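Local coordinates for glycosyl transferase family 8 (Streptococcus pneumoniae, PDB 5GVV), which transfers galactose from UDP-galactose to the terminal glucose of the already glycosylated serine-rich repeat protein PsrP, the third step in building its O-glycan, at residues Ala296-Glu301 with Lys396-Ile401; Asn374-Asn379 with Glu386-Ser391. One frame throughout, in Å; residues are numbered along the deposited sequence.

Interaction 1. Residues Ala296-Glu301 with Lys396-Ile401; sequences AEQLPE and KMVAAI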
ATOM      1  N   ALA A 296      26.661  12.961   8.085  1.00 15.88           N
ATOM      2  CA  ALA A 296      25.839  11.843   7.635  1.00 15.64           C
ATOM      3  C   ALA A 296      26.523  11.080   6.507  1.00 19.39           C
ATOM      4  O   ALA A 296      26.561   9.845   6.521  1.00 19.35           O
ATOM      5  CB  ALA A 296      24.475  12.335   7.187  1.00 15.73           C
ATOM      6  N   GLU A 297      27.041  11.821   5.528  1.00 18.44           N
ATOM      7  CA  GLU A 297      27.726  11.229   4.379  1.00 18.88           C
ATOM      8  C   GLU A 297      28.940  10.417   4.817  1.00 18.94           C
ATOM      9  O   GLU A 297      29.171   9.312   4.324  1.00 16.81           O
ATOM     10  CB  GLU A 297      28.168  12.323   3.395  1.00 22.07           C
ATOM     11  CG  GLU A 297      27.033  12.979   2.614  1.00 24.68           C
ATOM     12  CD  GLU A 297      27.465  14.231   1.866  1.00 30.27           C
ATOM     13  OE1 GLU A 297      26.829  14.550   0.839  1.00 34.32           O
ATOM     14  OE2 GLU A 297      28.425  14.898   2.308  1.00 30.97           O
ATOM     15  N   GLN A 298      29.704  10.965   5.758  1.00 18.01           N
ATOM     16  CA  GLN A 298      30.960  10.361   6.198  1.00 19.08           C
ATOM     17  C   GLN A 298      30.791   9.216   7.194  1.00 18.53           C
ATOM     18  O   GLN A 298      31.686   8.375   7.334  1.00 18.93           O
ATOM     19  CB  GLN A 298      31.858  11.429   6.829  1.00 18.58           C
ATOM     20  CG  GLN A 298      32.329  12.498   5.852  1.00 18.73           C
ATOM     21  CD  GLN A 298      33.229  11.931   4.777  1.00 24.84           C
ATOM     22  OE1 GLN A 298      34.239  11.297   5.076  1.00 29.78           O
ATOM     23  NE2 GLN A 298      32.863  12.143   3.518  1.00 25.62           N
ATOM     24  N   LEU A 299      29.659   9.189   7.892  1.00 15.31           N
ATOM     25  CA  LEU A 299      29.456   8.217   8.965  1.00 17.16           C
ATOM     26  C   LEU A 299      28.185   7.380   8.786  1.00 16.78           C
ATOM     27  O   LEU A 299      27.251   7.487   9.585  1.00 15.61           O
ATOM     28  CB  LEU A 299      29.436   8.927  10.325  1.00 14.76           C
ATOM     29  CG  LEU A 299      30.743   9.592  10.774  1.00 17.06           C
ATOM     30  CD1 LEU A 299      30.492  10.836  11.632  1.00 14.58           C
ATOM     31  CD2 LEU A 299      31.612   8.602  11.529  1.00 17.29           C
ATOM     32  N   PRO A 300      28.154   6.520   7.748  1.00 19.57           N
ATOM     33  CA  PRO A 300      26.959   5.704   7.480  1.00 18.98           C
ATOM     34  C   PRO A 300      26.653   4.739   8.619  1.00 18.57           C
ATOM     35  O   PRO A 300      25.532   4.238   8.720  1.00 20.15           O
ATOM     36  CB  PRO A 300      27.355   4.910   6.230  1.00 16.93           C
ATOM     37  CG  PRO A 300      28.855   4.872   6.260  1.00 21.51           C
ATOM     38  CD  PRO A 300      29.251   6.209   6.811  1.00 18.01           C
ATOM     39  N   GLU A 301      27.647   4.480   9.464  1.00 21.89           N
ATOM     40  CA  GLU A 301      27.484   3.536  10.561  1.00 22.05           C
ATOM     41  C   GLU A 301      27.052   4.228  11.858  1.00 19.68           C
ATOM     42  O   GLU A 301      26.943   3.588  12.907  1.00 19.80           O
ATOM     43  CB  GLU A 301      28.777   2.754  10.783  1.00 22.87           C
ATOM     44  CG  GLU A 301      29.884   3.549  11.465  1.00 25.51           C
ATOM     45  CD  GLU A 301      30.785   4.292  10.496  1.00 23.85           C
ATOM     46  OE1 GLU A 301      30.273   4.949   9.567  1.00 26.34           O
ATOM     47  OE2 GLU A 301      32.017   4.222  10.674  1.00 30.24           O
ATOM     48  N   LYS A 396      37.792  16.272  11.581  1.00 18.69           N
ATOM     49  CA  LYS A 396      38.210  16.105  12.968  1.00 18.85           C
ATOM     50  C   LYS A 396      37.079  15.626  13.880  1.00 17.78           C
ATOM     51  O   LYS A 396      37.317  14.863  14.822  1.00 17.40           O
ATOM     52  CB  LYS A 396      38.833  17.403  13.499  1.00 19.10           C
ATOM     53  CG  LYS A 396      40.188  17.718  12.864  1.00 21.96           C
ATOM     54  CD  LYS A 396      40.839  18.938  13.484  1.00 25.47           C
ATOM     55  CE  LYS A 396      42.331  18.986  13.161  1.00 29.77           C
ATOM     56  NZ  LYS A 396      42.618  18.833  11.705  1.00 30.66           N
HETATM   57  N   MSE A 397      35.852  16.065  13.621  1.00 15.70           N
HETATM   58  CA  MSE A 397      34.741  15.570  14.431  1.00 20.75           C
HETATM   59  C   MSE A 397      34.335  14.169  14.004  1.00 18.31           C
HETATM   60  O   MSE A 397      33.877  13.371  14.830  1.00 18.62           O
HETATM   61  CB  MSE A 397      33.525  16.493  14.403  1.00 19.51           C
HETATM   62  CG  MSE A 397      32.444  16.013  15.392  1.00 19.50           C
HETATM   63 SE   MSE A 397      30.872  17.101  15.389  0.49 26.53          SE
HETATM   64  CE  MSE A 397      31.594  18.634  16.319  1.00 16.12           C
ATOM     65  N   VAL A 398      34.494  13.878  12.714  1.00 19.41           N
ATOM     66  CA  VAL A 398      34.260  12.530  12.201  1.00 19.44           C
ATOM     67  C   VAL A 398      35.100  11.547  13.005  1.00 20.01           C
ATOM     68  O   VAL A 398      34.580  10.575  13.556  1.00 19.67           O
ATOM     69  CB  VAL A 398      34.632  12.410  10.715  1.00 20.77           C
ATOM     70  CG1 VAL A 398      34.491  10.970  10.238  1.00 19.03           C
ATOM     71  CG2 VAL A 398      33.763  13.326   9.872  1.00 21.09           C
ATOM     72  N   ALA A 399      36.398  11.827  13.083  1.00 18.70           N
ATOM     73  CA  ALA A 399      37.336  11.014  13.849  1.00 19.66           C
ATOM     74  C   ALA A 399      36.965  10.972  15.331  1.00 18.91           C
ATOM     75  O   ALA A 399      37.083   9.931  15.982  1.00 20.71           O
ATOM     76  CB  ALA A 399      38.751  11.543  13.674  1.00 23.91           C
ATOM     77  N   ALA A 400      36.530  12.110  15.863  1.00 17.99           N
ATOM     78  CA  ALA A 400      36.103  12.190  17.256  1.00 21.05           C
ATOM     79  C   ALA A 400      34.928  11.246  17.507  1.00 21.06           C
ATOM     80  O   ALA A 400      34.915  10.502  18.488  1.00 21.25           O
ATOM     81  CB  ALA A 400      35.720  13.614  17.606  1.00 19.32           C
ATOM     82  N   ILE A 401      33.940  11.289  16.622  1.00 18.52           N
ATOM     83  CA  ILE A 401      32.763  10.437  16.755  1.00 18.64           C
ATOM     84  C   ILE A 401      33.126   8.947  16.699  1.00 21.16           C
ATOM     85  O   ILE A 401      32.637   8.155  17.509  1.00 22.41           O
ATOM     86  CB  ILE A 401      31.696  10.793  15.695  1.00 16.41           C
ATOM     87  CG1 ILE A 401      31.108  12.178  15.994  1.00 14.27           C
ATOM     88  CG2 ILE A 401      30.594   9.754  15.672  1.00 15.91           C
ATOM     89  CD1 ILE A 401      30.253  12.766  14.882  1.00 12.93           C
TER

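Interaction 2. Residues Asn374-Asn379 with Glu386-Ser391; sequences NTCSEN and EGIYPS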
ATOM      1  N   ASN A 374      32.033  26.858  16.694  1.00 15.73           N
ATOM      2  CA  ASN A 374      30.983  27.859  16.524  1.00 18.19           C
ATOM      3  C   ASN A 374      29.585  27.401  16.963  1.00 17.30           C
ATOM      4  O   ASN A 374      28.597  28.082  16.682  1.00 20.98           O
ATOM      5  CB  ASN A 374      30.932  28.322  15.064  1.00 19.71           C
ATOM      6  CG  ASN A 374      30.573  27.195  14.111  1.00 19.19           C
ATOM      7  OD1 ASN A 374      30.623  26.022  14.479  1.00 18.01           O
ATOM      8  ND2 ASN A 374      30.225  27.545  12.876  1.00 20.96           N
ATOM      9  N   THR A 375      29.494  26.257  17.635  1.00 15.67           N
ATOM     10  CA  THR A 375      28.196  25.781  18.116  1.00 17.97           C
ATOM     11  C   THR A 375      28.180  25.501  19.619  1.00 19.97           C
ATOM     12  O   THR A 375      27.128  25.192  20.181  1.00 18.79           O
ATOM     13  CB  THR A 375      27.720  24.516  17.366  1.00 18.62           C
ATOM     14  OG1 THR A 375      28.643  23.442  17.589  1.00 17.78           O
ATOM     15  CG2 THR A 375      27.584  24.782  15.867  1.00 17.01           C
ATOM     16  N   CYS A 376      29.337  25.598  20.269  1.00 20.51           N
ATOM     17  CA  CYS A 376      29.380  25.404  21.714  1.00 21.72           C
ATOM     18  C   CYS A 376      28.659  26.557  22.402  1.00 23.20           C
ATOM     19  O   CYS A 376      28.711  27.700  21.936  1.00 24.07           O
ATOM     20  CB  CYS A 376      30.821  25.268  22.212  1.00 19.46           C
ATOM     21  SG  CYS A 376      31.948  26.495  21.568  1.00 31.49           S
ATOM     22  N   SER A 377      27.964  26.247  23.493  1.00 19.79           N
ATOM     23  CA  SER A 377      27.150  27.237  24.194  1.00 24.54           C
ATOM     24  C   SER A 377      27.986  28.376  24.765  1.00 27.55           C
ATOM     25  O   SER A 377      29.125  28.169  25.187  1.00 29.88           O
ATOM     26  CB  SER A 377      26.351  26.569  25.313  1.00 28.02           C
ATOM     27  OG  SER A 377      25.761  27.531  26.166  1.00 32.10           O
ATOM     28  N   GLU A 378      27.412  29.576  24.772  1.00 30.89           N
ATOM     29  CA  GLU A 378      28.074  30.744  25.343  1.00 35.54           C
ATOM     30  C   GLU A 378      28.028  30.677  26.868  1.00 35.17           C
ATOM     31  O   GLU A 378      28.846  31.289  27.553  1.00 38.84           O
ATOM     32  CB  GLU A 378      27.396  32.035  24.868  1.00 36.60           C
ATOM     33  CG  GLU A 378      27.259  32.172  23.350  1.00 44.74           C
ATOM     34  CD  GLU A 378      26.751  33.544  22.930  1.00 59.38           C
ATOM     35  OE1 GLU A 378      26.948  33.923  21.752  1.00 63.17           O
ATOM     36  OE2 GLU A 378      26.158  34.245  23.780  1.00 59.33           O
ATOM     37  N   ASN A 379      27.066  29.924  27.392  1.00 35.55           N
ATOM     38  CA  ASN A 379      26.847  29.851  28.832  1.00 34.52           C
ATOM     39  C   ASN A 379      27.459  28.593  29.459  1.00 37.20           C
ATOM     40  O   ASN A 379      27.218  28.280  30.626  1.00 35.02           O
ATOM     41  CB  ASN A 379      25.349  29.950  29.132  1.00 34.72           C
ATOM     42  CG  ASN A 379      24.677  31.077  28.361  1.00 39.81           C
ATOM     43  OD1 ASN A 379      25.301  32.095  28.059  1.00 41.13           O
ATOM     44  ND2 ASN A 379      23.400  30.897  28.034  1.00 44.00           N
ATOM     45  N   GLU A 386      33.282  17.096  26.051  1.00 20.93           N
ATOM     46  CA  GLU A 386      34.363  16.125  25.915  1.00 22.59           C
ATOM     47  C   GLU A 386      35.332  16.560  24.818  1.00 23.61           C
ATOM     48  O   GLU A 386      36.486  16.125  24.782  1.00 28.30           O
ATOM     49  CB  GLU A 386      33.814  14.735  25.590  1.00 22.22           C
ATOM     50  CG  GLU A 386      33.716  13.779  26.779  1.00 25.02           C
ATOM     51  CD  GLU A 386      32.458  13.978  27.599  1.00 31.51           C
ATOM     52  OE1 GLU A 386      32.199  13.149  28.500  1.00 37.52           O
ATOM     53  OE2 GLU A 386      31.722  14.958  27.344  1.00 31.08           O
ATOM     54  N   GLY A 387      34.857  17.423  23.923  1.00 20.92           N
ATOM     55  CA  GLY A 387      35.677  17.913  22.830  1.00 21.32           C
ATOM     56  C   GLY A 387      34.994  19.005  22.028  1.00 19.63           C
ATOM     57  O   GLY A 387      33.781  18.959  21.820  1.00 16.92           O
ATOM     58  N   ILE A 388      35.776  19.987  21.584  1.00 16.87           N
ATOM     59  CA  ILE A 388      35.282  21.065  20.729  1.00 16.20           C
ATOM     60  C   ILE A 388      36.143  21.123  19.466  1.00 19.21           C
ATOM     61  O   ILE A 388      37.350  21.357  19.551  1.00 20.17           O
ATOM     62  CB  ILE A 388      35.350  22.421  21.454  1.00 18.42           C
ATOM     63  CG1 ILE A 388      34.458  22.414  22.696  1.00 18.44           C
ATOM     64  CG2 ILE A 388      34.955  23.552  20.515  1.00 15.61           C
ATOM     65  CD1 ILE A 388      34.602  23.667  23.559  1.00 22.43           C
ATOM     66  N   TYR A 389      35.521  20.924  18.303  1.00 15.98           N
ATOM     67  CA  TYR A 389      36.250  20.676  17.057  1.00 17.59           C
ATOM     68  C   TYR A 389      36.026  21.797  16.031  1.00 16.11           C
ATOM     69  O   TYR A 389      34.998  22.475  16.065  1.00 15.90           O
ATOM     70  CB  TYR A 389      35.871  19.281  16.503  1.00 18.18           C
ATOM     71  CG  TYR A 389      36.160  18.187  17.512  1.00 16.31           C
ATOM     72  CD1 TYR A 389      37.430  17.630  17.613  1.00 18.40           C
ATOM     73  CD2 TYR A 389      35.181  17.753  18.398  1.00 18.05           C
ATOM     74  CE1 TYR A 389      37.713  16.659  18.555  1.00 21.83           C
ATOM     75  CE2 TYR A 389      35.454  16.779  19.343  1.00 19.54           C
ATOM     76  CZ  TYR A 389      36.723  16.239  19.418  1.00 19.60           C
ATOM     77  OH  TYR A 389      37.011  15.268  20.353  1.00 22.48           O
ATOM     78  N   PRO A 390      37.006  22.023  15.135  1.00 16.40           N
ATOM     79  CA  PRO A 390      36.885  23.138  14.181  1.00 16.88           C
ATOM     80  C   PRO A 390      35.870  22.891  13.067  1.00 19.01           C
ATOM     81  O   PRO A 390      35.963  21.890  12.352  1.00 17.52           O
ATOM     82  CB  PRO A 390      38.299  23.260  13.595  1.00 16.62           C
ATOM     83  CG  PRO A 390      38.908  21.908  13.778  1.00 18.18           C
ATOM     84  CD  PRO A 390      38.323  21.364  15.058  1.00 16.68           C
ATOM     85  N   SER A 391      34.917  23.809  12.914  1.00 17.14           N
ATOM     86  CA  SER A 391      33.845  23.650  11.930  1.00 17.43           C
ATOM     87  C   SER A 391      34.321  23.696  10.480  1.00 22.50           C
ATOM     88  O   SER A 391      33.651  23.176   9.591  1.00 20.05           O
ATOM     89  CB  SER A 391      32.751  24.697  12.159  1.00 18.37           C
ATOM     90  OG  SER A 391      33.307  25.986  12.360  1.00 20.07           O
TER

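Interaction 1. Residues Ala296-Glu301 with Lys396-Ile401
Leu-299 lays its forked end alongside Val-398, so that one branch reaches the valine and the other extends past it to Ile-401. Its CD2 lies 3.9 Å from Val-398 CG1, and the branch point itself is almost as near, with Leu-299 CG 4.0 Å from the same methyl. The two side chains slide past one another in opposite directions, an overlap along their flanks. CD1 of Leu-299 takes the next place along the helix, 3.8 Å from Ile-401 CD1 and 4.2 Å from Ile-401 CG2, where the two chains cross at a slant. Val-398 spreads its methyls between two neighbours: with CG1 anti to the backbone N (chi1 175°) and turned to Leu-299, CG2 is left to meet the aliphatic root of Gln-298, 4.1 Å from that residue's CB. The backbones stay apart, the nearest CA atoms being those of Gln-298 and Val-398 at 7.2 Å, which makes this a contact of side chains, purely apolar between the two segments. The geometry belongs to a Rossmann-like domain with parallel strand order 3-2-1-4-5-6. Helix 292-298 is the crossover of a beta-alpha-beta unit joining strands 278-283 and 302-307, and helix 395-402 follows the edge strand 387-389. Leu-299, the first residue to leave helical geometry after helix 292-298, packs also on Phe-304, while Ile-401 rests on Val-302 and Ile-370, so the contact lies between the two helices and strands 302-307 and 369-372 of the sheet. Val-398 reaches Tyr-294 and Leu-295 of the crossover helix as well. Beside this apolar patch, Arg-402 forms a salt bridge through NE with Glu-301 OE2, and its NH2 makes a weak hydrogen bond to the carbonyl oxygen of Gln-298.

Interaction 2. Residues Asn374-Asn379 with Glu386-Ser391
A surface contact of two small side-chain pairs, Asn-374 with Ser-391 and Cys-376 with Ile-388, lays the loop after strand 369-372 alongside the edge strand 387-389 that it leads into. In the apolar pair, the isoleucine chain is extended beyond CG1 (chi2 173°), bringing Ile-388 CD1 to 4.3 Å from Cys-376 CB. The sulfur comes equally near the other branch, Cys-376 SG standing 4.3 Å from Ile-388 CG2, so the cysteine lies across both arms of the fork. The polar pair meets without bonding. Ser-391 OG sits above the plane of the Asn-374 amide, 3.4 Å from OD1 and 3.5 Å from ND2 of that residue, and the angle at the amide nitrogen is poor for a hydrogen bond. Ser-391 CB is also 3.4 Å from Asn-374 OD1. The serine hydroxyl is hydrogen-bonded instead to Asp-373 OD1, and Asn-374 ND2 makes a weak bond to Glu-290 OE1. Beyond the contact, the loop is shaped by an ST turn in which the backbone N of Asn-379 donates to Ser-377 OG (3.0 Å). Gly-387 is backbone-bonded with Ala-371, and Tyr-389 with both Ala-371 and Asp-373, which holds the strand beside its parallel neighbour 369-372, while Ser-377 touches Tyr-359 of helix 356-364 and Tyr-389 points away from the loop, against Ala-400 of helix 395-402.

How the interactions relate
Interaction 1 is buried and interaction 2 lies at the surface of the same Rossmann-like domain, their centres about 16 Å apart and both far from the UDP and manganese site. Branched aliphatic chains carry the first, joining the end of helix 292-298, and the residue just past it, to helix 395-402. The second mixes one apolar pair with an unbonded polar one, whose polar ends turn to partners outside the pair, one of them weakly. The chain runs from strand 387-389 into helix 395-402, and the two contacts meet there: Lys-396 packs on Pro-390, and Met-397 on Tyr-389. Strand 369-372 touches residues of both.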